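Local coordinates for ribokinase RBSK (Mycobacterium tuberculosis, PDB 3GO6), which probably catalyses the ATP- and magnesium-dependent phosphorylation of D-ribose at O-5, yielding D-ribose 5-phosphate, at residues N61-A66 and A71-S76; A193-A198 and A256-N261; G247-G252 and D290-A295; L272-A277 and A296-A301. All blocks are in the same frame, centred on the assembly; numbering follows the deposited sequence.

Interaction 1. Residues N61-A66 and A71-S76; sequences NQAVAA and AQVQFS. With RIB (alpha-D-ribofuranose), chain C.
Ala-63 and Ala-66 pack against Val-73 where helix 58-68 leads by a short turn into strand 72-76 of the alpha/beta ribokinase (PfkB) fold. The helix runs almost antiparallel to the strand, the segment axes making an angle of 167°, and this strand is the outermost on its side of the main eight-stranded sheet. The turn is closed by the backbone: Ala-71 N donates to Ala-66 O at 2.9 Å. Next along the strand, Val-73 packs against the helix. Its CG1 lies anti to the backbone N (chi1 -176°) and reaches Ala-63 CB at 3.7 Å. The other branch, CG2, turns beside the backbone N and meets Ala-66 CB at 3.8 Å. The two methyls therefore straddle the peptide oxygen of Ala-63, with CG2 3.7 Å from Ala-63 O. Small alanines on this side of the helix let the strand come close, and the contact is buried throughout. Further up the strand, Phe-75 adds a looser touch, its CB 4.4 Å from Ala-63 CB, and its side chain also touches Leu-92 of helix 83-94. At the opposite end of the six-residue helix segment, Asn-61 belongs to the sugar pocket. Its amide extends to the ribose, and Asn-61 ND2 donates to RIB O3 at 2.9 Å, with an N-H...O angle of 140°.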
loop_
_atom_site.group_PDB
_atom_site.type_symbol
_atom_site.label_atom_id
_atom_site.label_comp_id
_atom_site.label_asym_id
_atom_site.label_seq_id
_atom_site.Cartn_x
_atom_site.Cartn_y
_atom_site.Cartn_z
ATOM N N ASN A 61 -16.244 0.271 -9.022
ATOM C CA ASN A 61 -16.194 1.666 -9.492
ATOM C C ASN A 61 -17.101 1.879 -10.699
ATOM O O ASN A 61 -17.784 2.909 -10.803
ATOM C CB ASN A 61 -14.771 2.075 -9.914
ATOM C CG ASN A 61 -13.791 2.108 -8.770
ATOM O OD1 ASN A 61 -14.177 2.095 -7.604
ATOM N ND2 ASN A 61 -12.498 2.175 -9.103
ATOM N N GLN A 62 -17.089 0.916 -11.626
ATOM C CA GLN A 62 -17.922 1.027 -12.830
ATOM C C GLN A 62 -19.411 0.899 -12.501
ATOM O O GLN A 62 -20.237 1.617 -13.071
ATOM C CB GLN A 62 -17.480 0.030 -13.902
ATOM C CG GLN A 62 -16.097 0.422 -14.436
ATOM C CD GLN A 62 -15.498 -0.546 -15.405
ATOM O OE1 GLN A 62 -16.170 -1.414 -15.930
ATOM N NE2 GLN A 62 -14.191 -0.394 -15.650
ATOM N N ALA A 63 -19.743 0.023 -11.554
ATOM C CA ALA A 63 -21.124 -0.129 -11.091
ATOM C C ALA A 63 -21.617 1.162 -10.426
ATOM O O ALA A 63 -22.742 1.620 -10.699
ATOM C CB ALA A 63 -21.223 -1.341 -10.118
ATOM N N VAL A 64 -20.791 1.754 -9.569
ATOM C CA VAL A 64 -21.123 3.007 -8.881
ATOM C C VAL A 64 -21.342 4.167 -9.872
ATOM O O VAL A 64 -22.317 4.925 -9.769
ATOM C CB VAL A 64 -20.068 3.375 -7.819
ATOM C CG1 VAL A 64 -20.261 4.805 -7.337
ATOM C CG2 VAL A 64 -20.139 2.385 -6.610
ATOM N N ALA A 65 -20.457 4.277 -10.853
ATOM C CA ALA A 65 -20.603 5.306 -11.892
ATOM C C ALA A 65 -21.874 5.118 -12.730
ATOM O O ALA A 65 -22.596 6.094 -13.015
ATOM C CB ALA A 65 -19.357 5.349 -12.791
ATOM N N ALA A 66 -22.153 3.883 -13.139
ATOM C CA ALA A 66 -23.395 3.594 -13.866
ATOM C C ALA A 66 -24.649 3.953 -13.044
ATOM O O ALA A 66 -25.615 4.499 -13.587
ATOM C CB ALA A 66 -23.437 2.131 -14.306
ATOM N N ALA A 71 -28.492 4.475 -14.216
ATOM C CA ALA A 71 -28.819 3.090 -14.513
ATOM C C ALA A 71 -29.302 2.369 -13.255
ATOM O O ALA A 71 -28.991 2.773 -12.127
ATOM C CB ALA A 71 -27.592 2.341 -15.126
ATOM N N GLN A 72 -30.075 1.311 -13.459
ATOM C CA GLN A 72 -30.376 0.387 -12.385
ATOM C C GLN A 72 -29.331 -0.716 -12.444
ATOM O O GLN A 72 -29.250 -1.450 -13.420
ATOM C CB GLN A 72 -31.794 -0.172 -12.515
ATOM C CG GLN A 72 -32.378 -0.536 -11.143
ATOM C CD GLN A 72 -32.504 0.685 -10.208
ATOM O OE1 GLN A 72 -33.220 1.649 -10.519
ATOM N NE2 GLN A 72 -31.794 0.650 -9.069
ATOM N N VAL A 73 -28.516 -0.809 -11.399
ATOM C CA VAL A 73 -27.282 -1.595 -11.473
ATOM C C VAL A 73 -27.285 -2.781 -10.521
ATOM O O VAL A 73 -27.673 -2.651 -9.351
ATOM C CB VAL A 73 -26.042 -0.715 -11.188
ATOM C CG1 VAL A 73 -24.743 -1.522 -11.373
ATOM C CG2 VAL A 73 -26.041 0.534 -12.095
ATOM N N GLN A 74 -26.851 -3.924 -11.041
ATOM C CA GLN A 74 -26.504 -5.102 -10.242
ATOM C C GLN A 74 -25.010 -5.389 -10.387
ATOM O O GLN A 74 -24.457 -5.303 -11.497
ATOM C CB GLN A 74 -27.279 -6.313 -10.739
ATOM C CG GLN A 74 -28.783 -6.233 -10.450
ATOM C CD GLN A 74 -29.102 -6.425 -8.966
ATOM O OE1 GLN A 74 -28.282 -6.921 -8.179
ATOM N NE2 GLN A 74 -30.301 -6.024 -8.579
ATOM N N PHE A 75 -24.355 -5.716 -9.276
ATOM C CA PHE A 75 -22.954 -6.102 -9.308
ATOM C C PHE A 75 -22.848 -7.597 -8.963
ATOM O O PHE A 75 -23.513 -8.081 -8.026
ATOM C CB PHE A 75 -22.148 -5.212 -8.356
ATOM C CG PHE A 75 -20.704 -5.608 -8.197
ATOM C CD1 PHE A 75 -19.786 -5.405 -9.234
ATOM C CD2 PHE A 75 -20.257 -6.175 -6.996
ATOM C CE1 PHE A 75 -18.440 -5.767 -9.080
ATOM C CE2 PHE A 75 -18.908 -6.548 -6.824
ATOM C CZ PHE A 75 -17.996 -6.345 -7.872
ATOM N N SER A 76 -22.058 -8.314 -9.751
ATOM C CA SER A 76 -21.693 -9.697 -9.481
ATOM C C SER A 76 -20.176 -9.753 -9.324
ATOM O O SER A 76 -19.432 -9.422 -10.246
ATOM C CB SER A 76 -22.159 -10.594 -10.634
ATOM O OG SER A 76 -21.797 -11.950 -10.377
HETATM O O5 RIB C . -9.382 1.910 -12.178
HETATM C C5 RIB C . -8.956 2.084 -10.807
HETATM C C4 RIB C . -9.251 0.791 -10.026
HETATM O O4 RIB C . -8.344 -0.231 -10.488
HETATM C C3 RIB C . -8.975 0.906 -8.537
HETATM O O3 RIB C . -10.151 1.171 -7.731
HETATM C C2 RIB C . -8.293 -0.402 -8.183
HETATM O O2 RIB C . -9.036 -1.145 -7.209
HETATM C C1 RIB C . -8.100 -1.187 -9.471
HETATM O O1 RIB C . -9.064 -2.239 -9.612
#

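Interaction 2. Residues A193-A198 and A256-N261; sequences ADVVIA and ANWPRN
Trp-258 and Val-195 meet against the main sheet of the ribokinase fold, where the chain leaving helix 246-257 passes the start of strand 195-199. From CB, the tryptophan chain sets out with CG roughly anti to the backbone N (chi1 -156°), and this swings the indole toward the strand. CG is still 4.7 Å from Val-195 CG2, and the contact proper begins further along the ring. NE1 comes to 3.6 Å from Val-195 CG2, CE2 and CZ2 each to 3.5 Å, so the methyl sits over one face, displaced toward the rim, while CH2 at the far end has drawn away again. Pro-259 CD covers the opposite face, so the indole is clamped flat between a proline and a valine. Around it, Trp-258 also meets His-212 edge-to-face and touches Val-171 and Met-173 of the neighbouring strand. A second, weaker contact lies nearer the surface. Asp-194 takes its stronger bond from the backbone N of Val-172, and the same oxygen has a side-chain neighbour in Asn-261. Amide and carboxylate planes stand 71° apart, and Asn-261 ND2 makes only a weak hydrogen bond to Asp-194 OD2, at 3.4 Å.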
loop_
_atom_site.group_PDB
_atom_site.type_symbol
_atom_site.label_atom_id
_atom_site.label_comp_id
_atom_site.label_asym_id
_atom_site.label_seq_id
_atom_site.Cartn_x
_atom_site.Cartn_y
_atom_site.Cartn_z
ATOM N N ALA A 193 -17.560 -9.813 -28.198
ATOM C CA ALA A 193 -17.803 -8.490 -27.574
ATOM C C ALA A 193 -18.455 -7.519 -28.557
ATOM O O ALA A 193 -18.001 -7.397 -29.693
ATOM C CB ALA A 193 -16.486 -7.885 -27.027
ATOM N N ASP A 194 -19.497 -6.827 -28.107
ATOM C CA ASP A 194 -20.137 -5.764 -28.860
ATOM C C ASP A 194 -19.301 -4.475 -28.788
ATOM O O ASP A 194 -19.088 -3.801 -29.806
ATOM C CB ASP A 194 -21.563 -5.502 -28.343
ATOM C CG ASP A 194 -22.513 -6.692 -28.575
ATOM O OD1 ASP A 194 -22.502 -7.255 -29.694
ATOM O OD2 ASP A 194 -23.266 -7.075 -27.631
ATOM N N VAL A 195 -18.855 -4.134 -27.575
ATOM C CA VAL A 195 -18.147 -2.878 -27.291
ATOM C C VAL A 195 -16.944 -3.239 -26.449
ATOM O O VAL A 195 -17.070 -4.036 -25.511
ATOM C CB VAL A 195 -19.036 -1.891 -26.449
ATOM C CG1 VAL A 195 -18.344 -0.526 -26.229
ATOM C CG2 VAL A 195 -20.387 -1.698 -27.086
ATOM N N VAL A 196 -15.782 -2.677 -26.794
ATOM C CA VAL A 196 -14.590 -2.810 -25.982
ATOM C C VAL A 196 -14.091 -1.415 -25.664
ATOM O O VAL A 196 -13.997 -0.563 -26.563
ATOM C CB VAL A 196 -13.472 -3.644 -26.652
ATOM C CG1 VAL A 196 -12.236 -3.678 -25.769
ATOM C CG2 VAL A 196 -13.958 -5.064 -26.880
ATOM N N ILE A 197 -13.802 -1.190 -24.378
ATOM C CA ILE A 197 -13.274 0.088 -23.886
ATOM C C ILE A 197 -11.883 -0.193 -23.425
ATOM O O ILE A 197 -11.654 -1.122 -22.638
ATOM C CB ILE A 197 -14.107 0.632 -22.694
ATOM C CG1 ILE A 197 -15.583 0.761 -23.091
ATOM C CG2 ILE A 197 -13.531 1.976 -22.160
ATOM C CD1 ILE A 197 -16.552 0.829 -21.878
ATOM N N ALA A 198 -10.934 0.600 -23.908
ATOM C CA ALA A 198 -9.539 0.382 -23.558
ATOM C C ALA A 198 -8.734 1.631 -23.819
ATOM O O ALA A 198 -9.094 2.408 -24.689
ATOM C CB ALA A 198 -8.970 -0.781 -24.356
ATOM N N ALA A 256 -24.242 2.918 -18.899
ATOM C CA ALA A 256 -25.516 3.497 -18.466
ATOM C C ALA A 256 -26.266 4.224 -19.590
ATOM O O ALA A 256 -27.464 4.527 -19.438
ATOM C CB ALA A 256 -25.278 4.454 -17.315
ATOM N N ASN A 257 -25.567 4.501 -20.697
ATOM C CA ASN A 257 -26.116 5.266 -21.841
ATOM C C ASN A 257 -26.133 4.564 -23.192
ATOM O O ASN A 257 -26.678 5.105 -24.166
ATOM C CB ASN A 257 -25.367 6.601 -21.968
ATOM C CG ASN A 257 -25.696 7.550 -20.844
ATOM O OD1 ASN A 257 -26.706 8.243 -20.896
ATOM N ND2 ASN A 257 -24.870 7.564 -19.803
ATOM N N TRP A 258 -25.534 3.380 -23.273
ATOM C CA TRP A 258 -25.467 2.635 -24.514
ATOM C C TRP A 258 -26.836 2.040 -24.901
ATOM O O TRP A 258 -27.497 1.429 -24.059
ATOM C CB TRP A 258 -24.454 1.506 -24.400
ATOM C CG TRP A 258 -23.903 1.060 -25.729
ATOM C CD1 TRP A 258 -24.302 -0.018 -26.469
ATOM C CD2 TRP A 258 -22.829 1.677 -26.460
ATOM N NE1 TRP A 258 -23.547 -0.107 -27.623
ATOM C CE2 TRP A 258 -22.642 0.926 -27.643
ATOM C CE3 TRP A 258 -22.023 2.803 -26.237
ATOM C CZ2 TRP A 258 -21.659 1.239 -28.578
ATOM C CZ3 TRP A 258 -21.052 3.120 -27.170
ATOM C CH2 TRP A 258 -20.886 2.351 -28.337
ATOM N N PRO A 259 -27.257 2.200 -26.179
ATOM C CA PRO A 259 -28.580 1.674 -26.597
ATOM C C PRO A 259 -28.619 0.138 -26.692
ATOM O O PRO A 259 -27.579 -0.486 -26.786
ATOM C CB PRO A 259 -28.742 2.257 -28.004
ATOM C CG PRO A 259 -27.331 2.372 -28.508
ATOM C CD PRO A 259 -26.555 2.857 -27.300
ATOM N N ARG A 260 -29.815 -0.454 -26.709
ATOM C CA ARG A 260 -29.986 -1.899 -26.992
ATOM C C ARG A 260 -29.596 -2.239 -28.437
ATOM O O ARG A 260 -29.741 -1.395 -29.330
ATOM C CB ARG A 260 -31.421 -2.338 -26.696
ATOM C CG ARG A 260 -31.909 -1.931 -25.275
ATOM C CD ARG A 260 -33.260 -2.559 -24.911
ATOM N NE ARG A 260 -33.954 -1.802 -23.863
ATOM C CZ ARG A 260 -34.937 -2.284 -23.100
ATOM N NH1 ARG A 260 -35.356 -3.544 -23.242
ATOM N NH2 ARG A 260 -35.503 -1.506 -22.178
ATOM N N ASN A 261 -29.072 -3.452 -28.655
ATOM C CA ASN A 261 -28.619 -3.888 -29.987
ATOM C C ASN A 261 -29.788 -3.849 -31.009
ATOM O O ASN A 261 -30.941 -4.044 -30.615
ATOM C CB ASN A 261 -28.032 -5.307 -29.926
ATOM C CG ASN A 261 -26.708 -5.399 -29.138
ATOM O OD1 ASN A 261 -25.854 -4.497 -29.179
ATOM N ND2 ASN A 261 -26.517 -6.541 -28.455
#

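Interaction 3. Residues G247-G252 and D290-A295; sequences GDVFAG and DCAPAA. With RIB (alpha-D-ribofuranose), chain C.
Val-249 on helix 246-257 comes up against Ala-292 in the irregular 290-295 loop, their CA atoms 5.6 Å apart, with no hydrogen bond passing between the two segments. The valine side chain makes the whole contact. Its CG1, anti to the backbone N (chi1 175°), is directed at the proline and lies 3.7 Å from Pro-293 CD. CG2, beside the backbone N, fits against the two preceding residues: it is 3.7 Å from Ala-292 CA and 3.8 Å from Cys-291 SG. One valine thus spans three consecutive residues, using one methyl for the proline and the other for alanine and cysteine. The cysteine side chain is in turn about 4 Å from the bound magnesium ion, whose site includes Asp-242, Ala-244, Ala-282, Val-285 and Gly-287, so the loop passes beside the metal site at Cys-291. Arg-68 grips the same loop from helix 58-68, with a salt bridge to Asp-290 and a hydrogen bond to the backbone O of Ala-292. One residue before the valine, Asp-248 turns to the sugar instead. RIB O5 donates to Asp-248 OD2 at 2.5 Å, and that oxygen also accepts from Asn-61 ND2. The other oxygen, Asp-248 OD1, takes a hydrogen bond from Gln-62 NE2, so both ends of the carboxylate are held and its rotation is fixed. O5 is the hydroxyl that ribokinases phosphorylate, consistent with the predicted role of Asp-248 as proton acceptor. This aspartate closes the DTAGAGD sequence that leads into the helix, the signature of the pfkB-family active site.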
loop_
_atom_site.group_PDB
_atom_site.type_symbol
_atom_site.label_atom_id
_atom_site.label_comp_id
_atom_site.label_asym_id
_atom_site.label_seq_id
_atom_site.Cartn_x
_atom_site.Cartn_y
_atom_site.Cartn_z
ATOM N N GLY A 247 -11.206 6.456 -15.752
ATOM C CA GLY A 247 -11.504 5.438 -16.767
ATOM C C GLY A 247 -12.689 4.561 -16.381
ATOM O O GLY A 247 -13.502 4.206 -17.220
ATOM N N ASP A 248 -12.790 4.207 -15.093
ATOM C CA ASP A 248 -13.937 3.420 -14.598
ATOM C C ASP A 248 -15.207 4.227 -14.685
ATOM O O ASP A 248 -16.263 3.690 -14.988
ATOM C CB ASP A 248 -13.711 2.993 -13.142
ATOM C CG ASP A 248 -12.584 1.990 -13.007
ATOM O OD1 ASP A 248 -12.353 1.228 -13.984
ATOM O OD2 ASP A 248 -11.909 1.984 -11.947
ATOM N N VAL A 249 -15.106 5.528 -14.404
ATOM C CA VAL A 249 -16.255 6.429 -14.562
ATOM C C VAL A 249 -16.704 6.469 -16.026
ATOM O O VAL A 249 -17.885 6.296 -16.333
ATOM C CB VAL A 249 -15.972 7.864 -14.016
ATOM C CG1 VAL A 249 -17.167 8.784 -14.316
ATOM C CG2 VAL A 249 -15.727 7.826 -12.483
ATOM N N PHE A 250 -15.756 6.678 -16.938
ATOM C CA PHE A 250 -16.076 6.652 -18.377
ATOM C C PHE A 250 -16.835 5.361 -18.736
ATOM O O PHE A 250 -17.885 5.415 -19.384
ATOM C CB PHE A 250 -14.780 6.798 -19.194
ATOM C CG PHE A 250 -14.987 6.757 -20.695
ATOM C CD1 PHE A 250 -14.974 7.946 -21.436
ATOM C CD2 PHE A 250 -15.166 5.540 -21.363
ATOM C CE1 PHE A 250 -15.163 7.928 -22.833
ATOM C CE2 PHE A 250 -15.364 5.501 -22.754
ATOM C CZ PHE A 250 -15.356 6.710 -23.492
ATOM N N ALA A 251 -16.333 4.209 -18.282
ATOM C CA ALA A 251 -16.910 2.909 -18.658
ATOM C C ALA A 251 -18.316 2.723 -18.094
ATOM O O ALA A 251 -19.230 2.266 -18.804
ATOM C CB ALA A 251 -15.998 1.770 -18.211
ATOM N N GLY A 252 -18.496 3.081 -16.820
ATOM C CA GLY A 252 -19.804 2.923 -16.168
ATOM C C GLY A 252 -20.841 3.823 -16.803
ATOM O O GLY A 252 -21.994 3.413 -17.021
ATOM N N ASP A 290 -14.833 7.185 -5.356
ATOM C CA ASP A 290 -15.918 8.105 -5.045
ATOM C C ASP A 290 -15.984 9.339 -5.965
ATOM O O ASP A 290 -16.599 10.354 -5.612
ATOM C CB ASP A 290 -15.852 8.510 -3.569
ATOM C CG ASP A 290 -17.157 9.121 -3.059
ATOM O OD1 ASP A 290 -18.229 8.478 -3.178
ATOM O OD2 ASP A 290 -17.111 10.246 -2.519
ATOM N N CYS A 291 -15.429 9.240 -7.166
ATOM C CA CYS A 291 -15.331 10.421 -8.036
ATOM C C CYS A 291 -16.358 10.521 -9.177
ATOM O O CYS A 291 -16.308 11.474 -9.976
ATOM C CB CYS A 291 -13.917 10.517 -8.605
ATOM S SG CYS A 291 -13.446 9.134 -9.686
ATOM N N ALA A 292 -17.278 9.563 -9.267
ATOM C CA ALA A 292 -18.270 9.565 -10.355
ATOM C C ALA A 292 -19.320 10.671 -10.153
ATOM O O ALA A 292 -19.886 10.803 -9.071
ATOM C CB ALA A 292 -18.935 8.206 -10.472
ATOM N N PRO A 293 -19.576 11.478 -11.200
ATOM C CA PRO A 293 -20.532 12.555 -11.073
ATOM C C PRO A 293 -21.979 12.069 -11.179
ATOM O O PRO A 293 -22.262 11.002 -11.751
ATOM C CB PRO A 293 -20.183 13.451 -12.269
ATOM C CG PRO A 293 -19.757 12.485 -13.306
ATOM C CD PRO A 293 -18.959 11.450 -12.542
ATOM N N ALA A 294 -22.895 12.864 -10.640
ATOM C CA ALA A 294 -24.326 12.585 -10.782
ATOM C C ALA A 294 -24.768 12.883 -12.210
ATOM O O ALA A 294 -24.095 13.643 -12.933
ATOM C CB ALA A 294 -25.145 13.401 -9.757
ATOM N N ALA A 295 -25.880 12.284 -12.629
ATOM C CA ALA A 295 -26.380 12.473 -13.989
ATOM C C ALA A 295 -26.554 13.968 -14.323
ATOM O O ALA A 295 -26.225 14.409 -15.433
ATOM C CB ALA A 295 -27.691 11.732 -14.182
HETATM O O5 RIB C . -9.382 1.910 -12.178
HETATM C C5 RIB C . -8.956 2.084 -10.807
HETATM C C4 RIB C . -9.251 0.791 -10.026
HETATM O O4 RIB C . -8.344 -0.231 -10.488
HETATM C C3 RIB C . -8.975 0.906 -8.537
HETATM O O3 RIB C . -10.151 1.171 -7.731
HETATM C C2 RIB C . -8.293 -0.402 -8.183
HETATM O O2 RIB C . -9.036 -1.145 -7.209
HETATM C C1 RIB C . -8.100 -1.187 -9.471
HETATM O O1 RIB C . -9.064 -2.239 -9.612
#

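Interaction 4. Residues L272-A277 and A296-A301; sequences LRRACA and AAIDAA
Arg-274 and Asp-299 form a salt bridge between the 272-277 and 296-301 segments. Arg-274 NH1 donates to Asp-299 OD1 at 2.5 Å, a short distance, with an N-H...O angle of 161°. The oxygen lies close to the guanidinium plane and is met nearly along its C-O axis. NH2 of the same group adds a weak bond to the same OD1, at 3.1 Å, so one carboxylate oxygen serves both nitrogens, while the two flat groups are turned 55° apart. The arginine reaches there through a bend at chi3 (69°), and the aspartate's end comes back toward the helix that its CB points away from. The third guanidinium nitrogen, NE, makes a weak hydrogen bond to Asn-257 OD1, and Arg-270 brings a like charge nearby. Helices 265-282 and 295-303 are the last two of the ribokinase fold; on its other side, helix 265-282 packs against helix 246-257, and its Cys-276 belongs to an ADP site observed crystallographically for this protein, though no ADP is bound to this chain. Apolar packing is led by Ile-298. Its CG2, anti to the backbone N, lies over the centre of the guanidinium, 3.8 Å from Arg-274 CZ, and the two side chains cross at about a right angle.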
loop_
_atom_site.group_PDB
_atom_site.type_symbol
_atom_site.label_atom_id
_atom_site.label_comp_id
_atom_site.label_asym_id
_atom_site.label_seq_id
_atom_site.Cartn_x
_atom_site.Cartn_y
_atom_site.Cartn_z
ATOM N N LEU A 272 -21.147 8.141 -25.954
ATOM C CA LEU A 272 -19.720 8.533 -25.988
ATOM C C LEU A 272 -19.465 9.943 -25.456
ATOM O O LEU A 272 -18.530 10.151 -24.669
ATOM C CB LEU A 272 -19.129 8.353 -27.399
ATOM C CG LEU A 272 -19.025 6.911 -27.942
ATOM C CD1 LEU A 272 -18.959 6.900 -29.469
ATOM C CD2 LEU A 272 -17.800 6.174 -27.363
ATOM N N ARG A 273 -20.306 10.901 -25.866
ATOM C CA ARG A 273 -20.203 12.283 -25.368
ATOM C C ARG A 273 -20.376 12.354 -23.852
ATOM O O ARG A 273 -19.624 13.047 -23.173
ATOM C CB ARG A 273 -21.211 13.211 -26.062
ATOM C CG ARG A 273 -20.752 13.585 -27.471
ATOM C CD ARG A 273 -21.836 14.263 -28.297
ATOM N NE ARG A 273 -21.301 14.602 -29.615
ATOM C CZ ARG A 273 -22.016 15.023 -30.661
ATOM N NH1 ARG A 273 -23.336 15.153 -30.574
ATOM N NH2 ARG A 273 -21.399 15.314 -31.809
ATOM N N ARG A 274 -21.379 11.653 -23.338
ATOM C CA ARG A 274 -21.663 11.664 -21.906
ATOM C C ARG A 274 -20.528 10.998 -21.125
ATOM O O ARG A 274 -20.116 11.498 -20.088
ATOM C CB ARG A 274 -23.005 10.986 -21.635
ATOM C CG ARG A 274 -24.191 11.843 -22.143
ATOM C CD ARG A 274 -25.553 11.212 -21.900
ATOM N NE ARG A 274 -25.869 11.198 -20.477
ATOM C CZ ARG A 274 -26.307 12.247 -19.780
ATOM N NH1 ARG A 274 -26.494 13.425 -20.379
ATOM N NH2 ARG A 274 -26.544 12.120 -18.473
ATOM N N ALA A 275 -20.024 9.879 -21.638
ATOM C CA ALA A 275 -18.930 9.159 -20.982
ATOM C C ALA A 275 -17.671 10.032 -20.962
ATOM O O ALA A 275 -16.970 10.105 -19.938
ATOM C CB ALA A 275 -18.674 7.788 -21.676
ATOM N N CYS A 276 -17.408 10.734 -22.069
ATOM C CA CYS A 276 -16.253 11.646 -22.142
ATOM C C CYS A 276 -16.374 12.776 -21.122
ATOM O O CYS A 276 -15.408 13.077 -20.417
ATOM C CB CYS A 276 -16.067 12.224 -23.561
ATOM S SG CYS A 276 -15.230 11.110 -24.690
ATOM N N ALA A 277 -17.561 13.374 -21.020
ATOM C CA ALA A 277 -17.785 14.439 -20.042
ATOM C C ALA A 277 -17.635 13.946 -18.616
ATOM O O ALA A 277 -17.017 14.617 -17.794
ATOM C CB ALA A 277 -19.167 15.102 -20.235
ATOM N N ALA A 296 -27.063 14.733 -13.355
ATOM C CA ALA A 296 -27.304 16.161 -13.565
ATOM C C ALA A 296 -26.008 16.942 -13.778
ATOM O O ALA A 296 -25.994 17.908 -14.546
ATOM C CB ALA A 296 -28.096 16.742 -12.411
ATOM N N ALA A 297 -24.923 16.528 -13.112
ATOM C CA ALA A 297 -23.601 17.132 -13.332
ATOM C C ALA A 297 -23.063 16.857 -14.741
ATOM O O ALA A 297 -22.419 17.718 -15.348
ATOM C CB ALA A 297 -22.596 16.668 -12.273
ATOM N N ILE A 298 -23.317 15.649 -15.242
ATOM C CA ILE A 298 -22.944 15.271 -16.602
ATOM C C ILE A 298 -23.698 16.168 -17.608
ATOM O O ILE A 298 -23.085 16.754 -18.516
ATOM C CB ILE A 298 -23.240 13.769 -16.877
ATOM C CG1 ILE A 298 -22.386 12.864 -15.959
ATOM C CG2 ILE A 298 -23.003 13.422 -18.343
ATOM C CD1 ILE A 298 -22.851 11.396 -15.943
ATOM N N ASP A 299 -25.019 16.264 -17.426
ATOM C CA ASP A 299 -25.874 17.149 -18.240
ATOM C C ASP A 299 -25.349 18.576 -18.260
ATOM O O ASP A 299 -25.188 19.160 -19.327
ATOM C CB ASP A 299 -27.312 17.168 -17.715
ATOM C CG ASP A 299 -28.024 15.862 -17.909
ATOM O OD1 ASP A 299 -27.577 15.052 -18.749
ATOM O OD2 ASP A 299 -29.051 15.649 -17.219
ATOM N N ALA A 300 -25.082 19.108 -17.073
ATOM C CA ALA A 300 -24.599 20.474 -16.885
ATOM C C ALA A 300 -23.257 20.732 -17.556
ATOM O O ALA A 300 -23.039 21.814 -18.104
ATOM C CB ALA A 300 -24.519 20.809 -15.400
ATOM N N ALA A 301 -22.362 19.745 -17.512
ATOM C CA ALA A 301 -21.045 19.860 -18.148
ATOM C C ALA A 301 -21.156 19.811 -19.665
ATOM O O ALA A 301 -20.388 20.458 -20.373
ATOM C CB ALA A 301 -20.107 18.760 -17.651
#

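Overall arrangement
From the N terminus, interaction 1 closes the shortest loop, a local return from helix 58-68 into the edge strand, before any other contact opens. Interaction 2 spans far more chain, linking the start of strand 195-199 to the chain just after helix 246-257. Interaction 3 starts on that same helix before interaction 2 has closed and ends in the 290-295 loop, so the two cross. Interaction 4 begins at 272-277, within the span of interaction 3, and ends just beyond it, crossing it in turn, but follows interaction 2 in series. Helix 246-257 takes part in interactions 2 and 3, and touches the sheet, the ribose pocket and helix 265-282; interactions 1 and 3 share the sugar, their centres about 10 Å apart.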